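Local coordinates for protein Pre-mRNA-splicing factor SAD1 (Saccharomyces cerevisiae, PDB 4MSX) that promotes assembly of newly made U4 snRNA into the U4/U6 snRNP and is required for pre-mRNA splicing, although its deubiquitinase-like fold is catalytically inactive, at residues Gln102-Lys107 with Tyr131-Asn136; Ile184-Ala189 with Lys232-Pro237; Asn275-Ser280 with Ser286-Ser291; Asn380-Asn385 with Lys391-Thr396. One frame throughout, in Å; residues are numbered along the deposited sequence. Where two conformers were deposited one is given.

Interaction 1: Gln102-Lys107 with Tyr131-Asn136; sequences QGRHEK and YMLPQN
The guanidinium of Arg104 lies flat over the ring of Tyr131, with group centres 4.0 Å apart and planes inclined by 23°. Overlap is deepest on one side of the ring, where Arg104 CZ comes 3.3 Å from Tyr131 CE1, and the geometry is that of a cation-pi stack. Farther back along the same side chain, Arg104 CD sits over the same ring, 4.0 Å from its centroid, as a CH-pi contact. A second grip comes from the edge of the guanidinium: Arg104 NE donates to Asn136 OD1 at 2.9 Å, along a lone pair in the carbonyl plane, though the N-H bends to 141°. The Asn136 amide meets this edge with its plane turned 82° from the guanidinium. With face and edge both engaged, the rotation of the group is largely fixed, and Arg104 NH1 adds a bond to Tyr92 OH. Leu133 CD1 lies 4.0 Å from Arg104 CB. In the zinc-binding domain, predicted to be a degenerate UBP-type finger, the contact joins the loop between strand 100-102 and helix 109-116 to the end of strand 130-132 and the turn that follows; Leu133 also touches Ser114 of that helix and Phe122 of strand 121-124.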
loop_
_atom_site.group_PDB
_atom_site.type_symbol
_atom_site.label_atom_id
_atom_site.label_comp_id
_atom_site.label_asym_id
_atom_site.label_seq_id
_atom_site.Cartn_x
_atom_site.Cartn_y
_atom_site.Cartn_z
ATOM N N GLN A 102 -25.858 13.912 4.280
ATOM C CA GLN A 102 -26.670 13.536 3.124
ATOM C C GLN A 102 -27.381 14.794 2.565
ATOM O O GLN A 102 -27.886 15.558 3.355
ATOM C CB GLN A 102 -27.741 12.533 3.577
ATOM C CG GLN A 102 -28.657 12.102 2.423
ATOM C CD GLN A 102 -29.507 10.905 2.801
ATOM O OE1 GLN A 102 -29.212 9.766 2.412
ATOM N NE2 GLN A 102 -30.540 11.144 3.596
ATOM N N GLY A 103 -27.448 14.979 1.247
ATOM C CA GLY A 103 -28.056 16.163 0.658
ATOM C C GLY A 103 -28.884 15.797 -0.558
ATOM O O GLY A 103 -29.044 14.605 -0.840
ATOM N N ARG A 104 -29.393 16.786 -1.304
ATOM C CA ARG A 104 -29.229 18.200 -0.979
ATOM C C ARG A 104 -30.594 18.933 -1.019
ATOM O O ARG A 104 -30.636 20.155 -0.931
ATOM C CB ARG A 104 -28.269 18.877 -1.953
ATOM C CG ARG A 104 -28.630 18.724 -3.414
ATOM C CD ARG A 104 -27.634 19.520 -4.298
ATOM N NE ARG A 104 -28.090 19.664 -5.683
ATOM C CZ ARG A 104 -27.986 18.713 -6.611
ATOM N NH1 ARG A 104 -27.440 17.535 -6.317
ATOM N NH2 ARG A 104 -28.440 18.937 -7.837
ATOM N N HIS A 105 -31.679 18.171 -1.129
ATOM C CA HIS A 105 -33.054 18.710 -1.114
ATOM C C HIS A 105 -33.429 19.344 0.239
ATOM O O HIS A 105 -32.777 19.085 1.277
ATOM C CB HIS A 105 -34.041 17.576 -1.426
ATOM C CG HIS A 105 -33.948 16.424 -0.472
ATOM N ND1 HIS A 105 -34.628 16.391 0.728
ATOM C CD2 HIS A 105 -33.223 15.277 -0.524
ATOM C CE1 HIS A 105 -34.344 15.265 1.367
ATOM N NE2 HIS A 105 -33.489 14.575 0.630
ATOM N N GLU A 106 -34.492 20.161 0.267
ATOM C CA GLU A 106 -34.922 20.714 1.547
ATOM C C GLU A 106 -35.286 19.593 2.439
ATOM O O GLU A 106 -35.743 18.556 1.963
ATOM C CB GLU A 106 -36.211 21.588 1.396
ATOM C CG GLU A 106 -36.191 22.568 0.288
ATOM C CD GLU A 106 -37.503 23.436 0.206
ATOM O OE1 GLU A 106 -38.232 23.666 1.232
ATOM O OE2 GLU A 106 -37.778 23.897 -0.919
ATOM N N LYS A 107 -35.116 19.790 3.745
ATOM C CA LYS A 107 -35.312 18.731 4.724
ATOM C C LYS A 107 -34.116 17.729 4.840
ATOM O O LYS A 107 -34.002 17.037 5.864
ATOM C CB LYS A 107 -36.625 17.990 4.495
ATOM C CG LYS A 107 -37.849 18.936 4.597
ATOM C CD LYS A 107 -39.051 18.236 5.233
ATOM C CE LYS A 107 -40.200 19.220 5.449
ATOM N NZ LYS A 107 -40.453 20.070 4.234
ATOM N N TYR A 131 -21.584 22.592 -4.763
ATOM C CA TYR A 131 -22.921 23.200 -4.663
ATOM C C TYR A 131 -22.931 24.252 -3.599
ATOM O O TYR A 131 -22.249 24.136 -2.560
ATOM C CB TYR A 131 -23.968 22.150 -4.325
ATOM C CG TYR A 131 -24.202 21.194 -5.434
ATOM C CD1 TYR A 131 -25.172 21.438 -6.411
ATOM C CD2 TYR A 131 -23.398 20.061 -5.577
ATOM C CE1 TYR A 131 -25.362 20.558 -7.474
ATOM C CE2 TYR A 131 -23.593 19.179 -6.619
ATOM C CZ TYR A 131 -24.559 19.433 -7.574
ATOM O OH TYR A 131 -24.723 18.550 -8.614
ATOM N N MET A 132 -23.764 25.266 -3.833
ATOM C CA MET A 132 -24.084 26.248 -2.829
ATOM C C MET A 132 -25.433 25.849 -2.235
ATOM O O MET A 132 -26.372 25.508 -2.973
ATOM C CB MET A 132 -24.230 27.633 -3.475
ATOM C CG MET A 132 -22.931 28.250 -3.922
ATOM S SD MET A 132 -21.842 28.579 -2.512
ATOM C CE MET A 132 -20.618 29.652 -3.298
ATOM N N LEU A 133 -25.510 25.866 -0.919
ATOM C CA LEU A 133 -26.780 25.588 -0.206
ATOM C C LEU A 133 -26.986 26.685 0.826
ATOM O O LEU A 133 -26.042 27.099 1.516
ATOM C CB LEU A 133 -26.767 24.192 0.469
ATOM C CG LEU A 133 -26.646 22.935 -0.416
ATOM C CD1 LEU A 133 -26.572 21.624 0.431
ATOM C CD2 LEU A 133 -27.813 22.840 -1.376
ATOM N N PRO A 134 -28.252 27.161 0.999
ATOM C CA PRO A 134 -29.527 26.653 0.470
ATOM C C PRO A 134 -29.892 27.110 -0.950
ATOM O O PRO A 134 -30.958 26.686 -1.405
ATOM C CB PRO A 134 -30.591 27.176 1.478
ATOM C CG PRO A 134 -29.996 28.410 2.088
ATOM C CD PRO A 134 -28.426 28.214 2.025
ATOM N N GLN A 135 -29.032 27.860 -1.652
ATOM C CA GLN A 135 -29.368 28.259 -3.031
ATOM C C GLN A 135 -29.687 27.010 -3.819
ATOM O O GLN A 135 -30.539 27.019 -4.676
ATOM C CB GLN A 135 -28.223 29.004 -3.735
ATOM C CG GLN A 135 -27.812 30.329 -3.118
ATOM C CD GLN A 135 -26.860 30.201 -1.922
ATOM O OE1 GLN A 135 -26.781 29.143 -1.218
ATOM N NE2 GLN A 135 -26.127 31.294 -1.667
ATOM N N ASN A 136 -28.985 25.913 -3.533
ATOM C CA ASN A 136 -29.116 24.696 -4.351
ATOM C C ASN A 136 -28.767 24.898 -5.841
ATOM O O ASN A 136 -29.489 24.446 -6.735
ATOM C CB ASN A 136 -30.494 24.073 -4.211
ATOM C CG ASN A 136 -30.485 22.601 -4.529
ATOM O OD1 ASN A 136 -29.538 22.103 -5.153
ATOM N ND2 ASN A 136 -31.521 21.879 -4.086
#

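Interaction 2: Ile184-Ala189 with Lys232-Pro237; sequences IGFTNA and KKIWSP
This is a small, buried, largely apolar contact in the ubiquitin-specific-protease (USP) fold, where the short, weakly bonded strand at about 185-186 meets the C-terminal end of helix 222-234. No hydrogen bond crosses it, and 144 Å² is buried in all, so the evidence is one of shape. Phe186 packs on the Ile234 side chain, while Ile184 lies against the backbone oxygen at the helix end. The closest backbone approach is between Ile184 and Ile234, their CA atoms 6.9 Å apart. Phe186 reaches the helix with the far end of its ring: CZ lies 4.0 Å from Ile234 CG1 and equally 4.0 Å from Ile234 CD1, the two side chains crossing at about a right angle. Ile234 CG1 is set anti to its carbonyl carbon (chi1 -78°), and with CD1 it gives the ring tip two neighbouring carbons to rest against. Around this junction, the Phe186 ring stacks with His196 of helix 189-203, while Ile234 touches Leu199 of the same helix. Leu244, from the parallel partner strand 243-244, packs against Ile184, Phe186 and Ile234 alike. At the helix end the chain turns, with Ser236 N bonded to Lys233 O at 3.0 Å. Beside that turn, in one of two conformers of Ile184, its methyl CD1 approaches the backbone oxygen Ile234 O at 3.7 Å.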
loop_
_atom_site.group_PDB
_atom_site.type_symbol
_atom_site.label_atom_id
_atom_site.label_comp_id
_atom_site.label_asym_id
_atom_site.label_seq_id
_atom_site.Cartn_x
_atom_site.Cartn_y
_atom_site.Cartn_z
ATOM N N ILE A 184 4.978 8.173 1.913
ATOM C CA ILE A 184 4.298 8.744 3.063
ATOM C C ILE A 184 3.744 7.624 3.951
ATOM O O ILE A 184 3.616 6.485 3.507
ATOM C CB ILE A 184 3.132 9.661 2.646
ATOM C CG1 ILE A 184 2.108 8.881 1.825
ATOM C CG2 ILE A 184 3.637 10.864 1.835
ATOM C CD1 ILE A 184 0.903 9.693 1.467
ATOM N N GLY A 185 3.431 7.984 5.191
ATOM C CA GLY A 185 2.888 7.075 6.159
ATOM C C GLY A 185 1.393 7.262 6.368
ATOM O O GLY A 185 0.675 8.010 5.615
ATOM N N PHE A 186 0.924 6.549 7.400
ATOM C CA PHE A 186 -0.485 6.292 7.571
ATOM C C PHE A 186 -0.779 6.334 9.070
ATOM O O PHE A 186 0.050 5.884 9.895
ATOM C CB PHE A 186 -0.878 4.885 7.082
ATOM C CG PHE A 186 -0.685 4.651 5.589
ATOM C CD1 PHE A 186 0.567 4.284 5.106
ATOM C CD2 PHE A 186 -1.758 4.770 4.712
ATOM C CE1 PHE A 186 0.789 4.065 3.755
ATOM C CE2 PHE A 186 -1.560 4.545 3.318
ATOM C CZ PHE A 186 -0.280 4.171 2.864
ATOM N N THR A 187 -1.965 6.836 9.404
ATOM C CA THR A 187 -2.424 6.773 10.790
ATOM C C THR A 187 -2.912 5.363 11.153
ATOM O O THR A 187 -3.215 4.531 10.284
ATOM C CB THR A 187 -3.526 7.859 11.014
ATOM O OG1 THR A 187 -4.483 7.785 9.953
ATOM C CG2 THR A 187 -2.890 9.262 10.971
ATOM N N ASN A 188 -3.004 5.116 12.458
ATOM C CA ASN A 188 -3.508 3.853 12.985
ATOM C C ASN A 188 -2.709 2.620 12.529
ATOM O O ASN A 188 -3.275 1.589 12.192
ATOM C CB ASN A 188 -4.976 3.646 12.650
ATOM C CG ASN A 188 -5.668 2.698 13.702
ATOM O OD1 ASN A 188 -4.988 2.204 14.589
ATOM N ND2 ASN A 188 -6.952 2.449 13.560
ATOM N N ALA A 189 -1.407 2.751 12.544
ATOM C CA ALA A 189 -0.547 1.592 12.262
ATOM C C ALA A 189 -0.764 0.520 13.334
ATOM O O ALA A 189 -0.496 -0.675 13.088
ATOM C CB ALA A 189 0.908 2.021 12.262
ATOM N N LYS A 232 -3.866 6.436 -5.880
ATOM C CA LYS A 232 -3.772 7.846 -6.321
ATOM C C LYS A 232 -3.433 8.816 -5.191
ATOM O O LYS A 232 -2.667 9.791 -5.394
ATOM C CB LYS A 232 -5.072 8.288 -6.991
ATOM C CG LYS A 232 -5.331 7.554 -8.340
ATOM C CD LYS A 232 -6.819 7.835 -8.735
ATOM C CE LYS A 232 -7.325 7.012 -9.886
ATOM N NZ LYS A 232 -6.669 7.441 -11.086
ATOM N N LYS A 233 -3.968 8.576 -3.987
ATOM C CA LYS A 233 -3.602 9.448 -2.878
ATOM C C LYS A 233 -2.214 9.200 -2.397
ATOM O O LYS A 233 -1.546 10.144 -1.957
ATOM C CB LYS A 233 -4.589 9.231 -1.673
ATOM C CG LYS A 233 -5.980 9.814 -2.012
ATOM C CD LYS A 233 -7.045 9.413 -0.931
ATOM C CE LYS A 233 -8.362 10.184 -1.215
ATOM N NZ LYS A 233 -9.422 9.688 -0.175
ATOM N N ILE A 234 -1.775 7.916 -2.391
ATOM C CA ILE A 234 -0.410 7.632 -1.898
ATOM C C ILE A 234 0.626 8.470 -2.672
ATOM O O ILE A 234 1.657 8.905 -2.114
ATOM C CB ILE A 234 -0.130 6.121 -2.033
ATOM C CG1 ILE A 234 -0.864 5.396 -0.864
ATOM C CG2 ILE A 234 1.405 5.809 -2.083
ATOM C CD1 ILE A 234 -0.934 3.862 -1.103
ATOM N N TRP A 235 0.334 8.705 -3.952
ATOM C CA TRP A 235 1.298 9.443 -4.812
ATOM C C TRP A 235 1.002 10.954 -4.893
ATOM O O TRP A 235 1.702 11.693 -5.589
ATOM C CB TRP A 235 1.359 8.812 -6.228
ATOM C CG TRP A 235 2.221 7.573 -6.120
ATOM C CD1 TRP A 235 1.807 6.268 -5.949
ATOM C CD2 TRP A 235 3.636 7.562 -6.094
ATOM N NE1 TRP A 235 2.940 5.424 -5.847
ATOM C CE2 TRP A 235 4.060 6.216 -5.911
ATOM C CE3 TRP A 235 4.611 8.569 -6.219
ATOM C CZ2 TRP A 235 5.450 5.858 -5.858
ATOM C CZ3 TRP A 235 5.954 8.232 -6.155
ATOM C CH2 TRP A 235 6.372 6.876 -5.995
ATOM N N SER A 236 -0.037 11.431 -4.190
ATOM C CA SER A 236 -0.425 12.812 -4.414
ATOM C C SER A 236 0.674 13.782 -4.018
ATOM O O SER A 236 1.199 13.719 -2.898
ATOM C CB SER A 236 -1.711 13.160 -3.628
ATOM O OG SER A 236 -1.832 14.573 -3.643
ATOM N N PRO A 237 1.046 14.696 -4.934
ATOM C CA PRO A 237 2.035 15.730 -4.582
ATOM C C PRO A 237 1.388 16.991 -3.946
ATOM O O PRO A 237 2.094 17.973 -3.726
ATOM C CB PRO A 237 2.658 16.115 -5.961
ATOM C CG PRO A 237 1.517 15.981 -6.921
ATOM C CD PRO A 237 0.642 14.770 -6.347
#

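Interaction 3: Asn275-Ser280 with Ser286-Ser291; sequences NKICSS and SILNHS
With chi1 at -67° and chi2 at 176°, Leu288 places its CD1 methyl against Ile277 of the preceding helix, where it meets the branch methyl. That methyl, CG2, stands anti to the Ile277 backbone N, and Leu288 CD1 lies 3.7 Å from it; the two side chains cross at about a right angle. Leu288 CD1 also has Ile277 CB at 4.0 Å and Cys278 SG at 4.1 Å, so one methyl is held by two consecutive residues of the other helix. Cys278 SG further touches Asn289 ND2 at 3.9 Å, a packing contact, since Asn289 ND2 bonds to Lys285 O and Asn289 OD1 accepts from Lys293 NZ. Trp321, from a loop, touches Cys278, Leu288 and Asn289, and Leu227 of helix 222-234 packs on Ile277. The axes of the short segments approach to 9.9 Å. Two consecutive helices, 266-280 and 282-292, joined by a tight turn and inclined at 130° here, thus pack through mainly apolar side chains in the helical part of the USP fold.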
loop_
_atom_site.group_PDB
_atom_site.type_symbol
_atom_site.label_atom_id
_atom_site.label_comp_id
_atom_site.label_asym_id
_atom_site.label_seq_id
_atom_site.Cartn_x
_atom_site.Cartn_y
_atom_site.Cartn_z
ATOM N N ASN A 275 -4.827 -11.628 -5.341
ATOM C CA ASN A 275 -5.866 -12.484 -5.882
ATOM C C ASN A 275 -7.172 -11.715 -6.091
ATOM O O ASN A 275 -7.923 -11.983 -7.042
ATOM C CB ASN A 275 -6.073 -13.759 -5.040
ATOM C CG ASN A 275 -4.835 -14.723 -5.114
ATOM O OD1 ASN A 275 -4.157 -14.837 -6.156
ATOM N ND2 ASN A 275 -4.532 -15.384 -4.000
ATOM N N LYS A 276 -7.463 -10.764 -5.214
ATOM C CA LYS A 276 -8.734 -10.050 -5.326
ATOM C C LYS A 276 -8.660 -9.085 -6.551
ATOM O O LYS A 276 -9.655 -8.833 -7.250
ATOM C CB LYS A 276 -9.029 -9.286 -4.048
ATOM C CG LYS A 276 -10.331 -8.468 -4.070
ATOM C CD LYS A 276 -11.499 -9.441 -4.026
ATOM C CE LYS A 276 -12.787 -8.706 -4.162
ATOM N NZ LYS A 276 -13.953 -9.561 -3.863
ATOM N N ILE A 277 -7.496 -8.509 -6.759
ATOM C CA ILE A 277 -7.285 -7.607 -7.915
ATOM C C ILE A 277 -7.489 -8.409 -9.194
ATOM O O ILE A 277 -8.233 -7.973 -10.104
ATOM C CB ILE A 277 -5.885 -6.972 -7.933
ATOM C CG1 ILE A 277 -5.772 -5.968 -6.795
ATOM C CG2 ILE A 277 -5.611 -6.269 -9.333
ATOM C CD1 ILE A 277 -4.338 -5.543 -6.498
ATOM N N CYS A 278 -6.889 -9.586 -9.246
ATOM C CA CYS A 278 -6.965 -10.443 -10.435
ATOM C C CYS A 278 -8.386 -10.921 -10.761
ATOM O O CYS A 278 -8.738 -11.078 -11.934
ATOM C CB CYS A 278 -6.054 -11.648 -10.291
ATOM S SG CYS A 278 -4.281 -11.227 -10.463
ATOM N N SER A 279 -9.199 -11.162 -9.733
ATOM C CA SER A 279 -10.543 -11.650 -9.960
ATOM C C SER A 279 -11.476 -10.478 -10.243
ATOM O O SER A 279 -12.640 -10.656 -10.656
ATOM C CB SER A 279 -10.996 -12.447 -8.717
ATOM O OG SER A 279 -11.302 -11.531 -7.689
ATOM N N SER A 280 -10.993 -9.261 -10.024
ATOM C CA SER A 280 -11.833 -8.069 -10.188
ATOM C C SER A 280 -11.551 -7.222 -11.464
ATOM O O SER A 280 -12.391 -6.434 -11.852
ATOM C CB SER A 280 -11.655 -7.139 -8.996
ATOM O OG SER A 280 -12.017 -7.836 -7.816
ATOM N N SER A 286 -3.796 -8.904 -16.014
ATOM C CA SER A 286 -2.754 -9.128 -17.014
ATOM C C SER A 286 -1.456 -8.428 -16.619
ATOM O O SER A 286 -0.385 -8.955 -16.842
ATOM C CB SER A 286 -3.270 -8.641 -18.407
ATOM O OG SER A 286 -3.372 -7.217 -18.399
ATOM N N ILE A 287 -1.511 -7.247 -15.998
ATOM C CA ILE A 287 -0.254 -6.570 -15.619
ATOM C C ILE A 287 0.457 -7.319 -14.447
ATOM O O ILE A 287 1.676 -7.517 -14.458
ATOM C CB ILE A 287 -0.534 -5.141 -15.156
ATOM C CG1 ILE A 287 -1.014 -4.291 -16.370
ATOM C CG2 ILE A 287 0.752 -4.519 -14.541
ATOM C CD1 ILE A 287 -1.707 -2.967 -15.969
ATOM N N LEU A 288 -0.316 -7.712 -13.427
ATOM C CA LEU A 288 0.302 -8.478 -12.305
ATOM C C LEU A 288 0.827 -9.810 -12.779
ATOM O O LEU A 288 1.942 -10.202 -12.446
ATOM C CB LEU A 288 -0.739 -8.725 -11.177
ATOM C CG LEU A 288 -1.194 -7.464 -10.444
ATOM C CD1 LEU A 288 -2.311 -7.837 -9.425
ATOM C CD2 LEU A 288 -0.005 -6.900 -9.687
ATOM N N ASN A 289 0.045 -10.533 -13.568
ATOM C CA ASN A 289 0.589 -11.781 -14.125
ATOM C C ASN A 289 1.879 -11.583 -14.908
ATOM O O ASN A 289 2.830 -12.349 -14.754
ATOM C CB ASN A 289 -0.479 -12.554 -14.924
ATOM C CG ASN A 289 -1.395 -13.362 -14.006
ATOM O OD1 ASN A 289 -1.080 -14.489 -13.664
ATOM N ND2 ASN A 289 -2.488 -12.766 -13.557
ATOM N N HIS A 290 1.978 -10.527 -15.699
ATOM C CA HIS A 290 3.183 -10.365 -16.460
ATOM C C HIS A 290 4.332 -9.885 -15.595
ATOM O O HIS A 290 5.478 -10.328 -15.733
ATOM C CB HIS A 290 3.006 -9.329 -17.606
ATOM C CG HIS A 290 4.300 -9.009 -18.270
ATOM N ND1 HIS A 290 4.935 -9.895 -19.116
ATOM C CD2 HIS A 290 5.128 -7.950 -18.145
ATOM C CE1 HIS A 290 6.084 -9.375 -19.510
ATOM N NE2 HIS A 290 6.224 -8.197 -18.935
ATOM N N SER A 291 4.049 -8.959 -14.684
ATOM C CA SER A 291 5.153 -8.300 -14.008
ATOM C C SER A 291 5.633 -8.982 -12.703
ATOM O O SER A 291 6.777 -8.779 -12.294
ATOM C CB SER A 291 4.755 -6.866 -13.660
ATOM O OG SER A 291 4.530 -6.132 -14.853
#

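Interaction 4: Asn380-Asn385 with Lys391-Thr396; sequences NRFDRN and KNRNQT. With ACT (acetate ion), chain C.
The guanidinium of Arg381 meets the 391-396 segment with its edge. NH1 of Arg381 donates to Thr396 O at 2.8 Å and to Asn394 O at 3.0 Å, with N-H angles of 164° and 170°; both oxygens lie close to the guanidinium plane. A bend at chi2 (-75°) turns the chain toward these carbonyls. Arg381 NE bonds to Thr473 O, while a water bridges Arg381 NH2 and Thr396 O, so each nitrogen of the group has a partner. The other flat group is the ring of Phe382, which has Arg381 CB over the centre of one face and, in one of two Arg384 conformers, Arg384 NH1 over the opposite face, nearer the rim. Across the contact, Arg393 CB comes to Phe382 CD1 at 3.9 Å, obliquely, with the two side chains side by side and pointing the same way. Arg393 NE forms a salt bridge with Glu472 OE1. The backbones are joined directly by a hydrogen bond from Asn394 N to Arg381 O at 2.8 Å. Asn394 OD1 receives both Thr396 N (3.0 Å) and Thr396 OG1 (2.6 Å), while its ND2 donates to an acetate, probably from the crystallisation liquor, and to Pro328 O. Between strands 374-379 and 397-399 of the USP domain, the long connecting loop is thus folded back on itself, and the bond from Thr396 N makes Asn394 the head of an Asx turn.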
loop_
_atom_site.group_PDB
_atom_site.type_symbol
_atom_site.label_atom_id
_atom_site.label_comp_id
_atom_site.label_asym_id
_atom_site.label_seq_id
_atom_site.Cartn_x
_atom_site.Cartn_y
_atom_site.Cartn_z
ATOM N N ASN A 380 10.573 -17.164 5.960
ATOM C CA ASN A 380 9.535 -17.869 6.721
ATOM C C ASN A 380 9.831 -17.792 8.219
ATOM O O ASN A 380 10.366 -18.732 8.790
ATOM C CB ASN A 380 9.467 -19.315 6.275
ATOM C CG ASN A 380 8.259 -20.031 6.864
ATOM O OD1 ASN A 380 7.359 -19.381 7.414
ATOM N ND2 ASN A 380 8.227 -21.351 6.757
ATOM N N ARG A 381 9.494 -16.676 8.837
ATOM C CA ARG A 381 9.758 -16.457 10.270
ATOM C C ARG A 381 8.856 -17.252 11.224
ATOM O O ARG A 381 9.299 -17.675 12.311
ATOM C CB ARG A 381 9.530 -14.982 10.585
ATOM C CG ARG A 381 10.409 -14.012 9.742
ATOM C CD ARG A 381 11.875 -14.018 10.246
ATOM N NE ARG A 381 12.753 -13.178 9.407
ATOM C CZ ARG A 381 14.073 -13.094 9.589
ATOM N NH1 ARG A 381 14.682 -13.828 10.551
ATOM N NH2 ARG A 381 14.774 -12.306 8.809
ATOM N N PHE A 382 7.586 -17.390 10.851
ATOM C CA PHE A 382 6.560 -17.863 11.801
ATOM C C PHE A 382 6.124 -19.282 11.651
ATOM O O PHE A 382 5.653 -19.700 10.605
ATOM C CB PHE A 382 5.277 -17.053 11.616
ATOM C CG PHE A 382 5.443 -15.612 11.937
ATOM C CD1 PHE A 382 5.996 -15.228 13.140
ATOM C CD2 PHE A 382 5.069 -14.629 11.025
ATOM C CE1 PHE A 382 6.183 -13.898 13.463
ATOM C CE2 PHE A 382 5.239 -13.285 11.331
ATOM C CZ PHE A 382 5.817 -12.918 12.548
ATOM N N ASP A 383 6.157 -19.997 12.758
ATOM C CA ASP A 383 5.526 -21.303 12.794
ATOM C C ASP A 383 4.165 -21.081 13.501
ATOM O O ASP A 383 4.076 -21.114 14.729
ATOM C CB ASP A 383 6.471 -22.322 13.478
ATOM C CG ASP A 383 5.804 -23.675 13.747
ATOM O OD1 ASP A 383 4.726 -23.976 13.173
ATOM O OD2 ASP A 383 6.395 -24.438 14.531
ATOM N N ARG A 384 3.113 -20.815 12.698
ATOM C CA ARG A 384 1.796 -20.446 13.242
ATOM C C ARG A 384 1.078 -21.606 13.908
ATOM O O ARG A 384 0.183 -21.390 14.731
ATOM C CB ARG A 384 0.877 -19.896 12.156
ATOM C CG ARG A 384 1.461 -18.754 11.409
ATOM C CD ARG A 384 1.421 -17.461 12.185
ATOM N NE ARG A 384 1.074 -16.374 11.276
ATOM C CZ ARG A 384 1.067 -15.086 11.600
ATOM N NH1 ARG A 384 1.389 -14.706 12.837
ATOM N NH2 ARG A 384 0.694 -14.189 10.685
ATOM N N ASN A 385 1.455 -22.837 13.534
ATOM C CA ASN A 385 0.924 -24.033 14.194
ATOM C C ASN A 385 1.833 -24.568 15.298
ATOM O O ASN A 385 2.107 -25.758 15.360
ATOM C CB ASN A 385 0.639 -25.135 13.181
ATOM C CG ASN A 385 -0.527 -24.804 12.299
ATOM O OD1 ASN A 385 -1.554 -24.254 12.748
ATOM N ND2 ASN A 385 -0.378 -25.108 11.025
ATOM N N LYS A 391 6.620 -14.942 19.565
ATOM C CA LYS A 391 7.780 -15.076 20.463
ATOM C C LYS A 391 8.790 -16.131 20.004
ATOM O O LYS A 391 10.002 -15.955 20.138
ATOM C CB LYS A 391 7.305 -15.478 21.871
ATOM C CG LYS A 391 8.411 -15.480 22.888
ATOM C CD LYS A 391 7.801 -15.587 24.310
ATOM C CE LYS A 391 8.837 -15.282 25.402
ATOM N NZ LYS A 391 8.224 -15.133 26.776
ATOM N N ASN A 392 8.278 -17.266 19.508
ATOM C CA ASN A 392 9.130 -18.375 19.096
ATOM C C ASN A 392 9.564 -18.340 17.622
ATOM O O ASN A 392 9.995 -19.356 17.073
ATOM C CB ASN A 392 8.392 -19.681 19.403
ATOM C CG ASN A 392 8.286 -19.899 20.901
ATOM O OD1 ASN A 392 9.268 -19.685 21.601
ATOM N ND2 ASN A 392 7.088 -20.171 21.392
ATOM N N ARG A 393 9.454 -17.170 17.000
ATOM C CA ARG A 393 9.743 -17.037 15.564
ATOM C C ARG A 393 11.235 -17.247 15.251
ATOM O O ARG A 393 12.113 -17.132 16.124
ATOM C CB ARG A 393 9.343 -15.635 15.063
ATOM C CG ARG A 393 10.305 -14.551 15.522
ATOM C CD ARG A 393 9.710 -13.118 15.292
ATOM N NE ARG A 393 10.625 -12.081 15.767
ATOM C CZ ARG A 393 10.759 -11.744 17.051
ATOM N NH1 ARG A 393 10.016 -12.338 18.007
ATOM N NH2 ARG A 393 11.611 -10.798 17.374
ATOM N N ASN A 394 11.518 -17.552 13.986
ATOM C CA ASN A 394 12.887 -17.815 13.568
ATOM C C ASN A 394 13.635 -16.485 13.395
ATOM O O ASN A 394 13.377 -15.721 12.429
ATOM C CB ASN A 394 12.877 -18.629 12.263
ATOM C CG ASN A 394 14.267 -19.091 11.849
ATOM O OD1 ASN A 394 15.221 -18.341 11.951
ATOM N ND2 ASN A 394 14.371 -20.333 11.396
ATOM N N GLN A 395 14.565 -16.185 14.308
ATOM C CA GLN A 395 15.251 -14.889 14.256
ATOM C C GLN A 395 16.641 -14.924 13.611
ATOM O O GLN A 395 17.472 -14.053 13.881
ATOM C CB GLN A 395 15.326 -14.257 15.641
ATOM C CG GLN A 395 13.953 -14.093 16.271
ATOM C CD GLN A 395 14.038 -13.292 17.566
ATOM O OE1 GLN A 395 14.603 -12.202 17.572
ATOM N NE2 GLN A 395 13.543 -13.869 18.678
ATOM N N THR A 396 16.856 -15.888 12.713
ATOM C CA THR A 396 18.117 -15.978 11.971
ATOM C C THR A 396 18.369 -14.653 11.274
ATOM O O THR A 396 17.461 -14.070 10.638
ATOM C CB THR A 396 18.096 -17.135 10.936
ATOM O OG1 THR A 396 17.815 -18.377 11.600
ATOM C CG2 THR A 396 19.399 -17.242 10.199
HETATM C C ACT C . 10.450 -21.398 11.688
HETATM O O ACT C . 9.503 -21.396 10.838
HETATM O OXT ACT C . 11.641 -21.772 11.309
HETATM C CH3 ACT C . 10.124 -20.939 13.093
HETATM O O HOH W 1 17.125 -11.023 9.452
#

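Interaction 1 lies in the zinc-finger domain, while interactions 2, 3 and 4 share the USP domain; accordingly the centre of interaction 1 is about 57 Å from that of interaction 4, on the other side of the chain's centre. Interaction 2 is the buried one, about 8 Å from the centre of the chain, whereas interaction 3 is only partly buried; both are largely apolar, without a hydrogen bond across either. Helix 222-234 links these two: it supplies one segment of interaction 2 and packs on 275-280. Interactions 1 and 4 are partly buried contacts in which loops take part, and rely on arginine, but differently: a guanidinium face on a ring in 1, a guanidinium edge gripping backbone oxygens in 4.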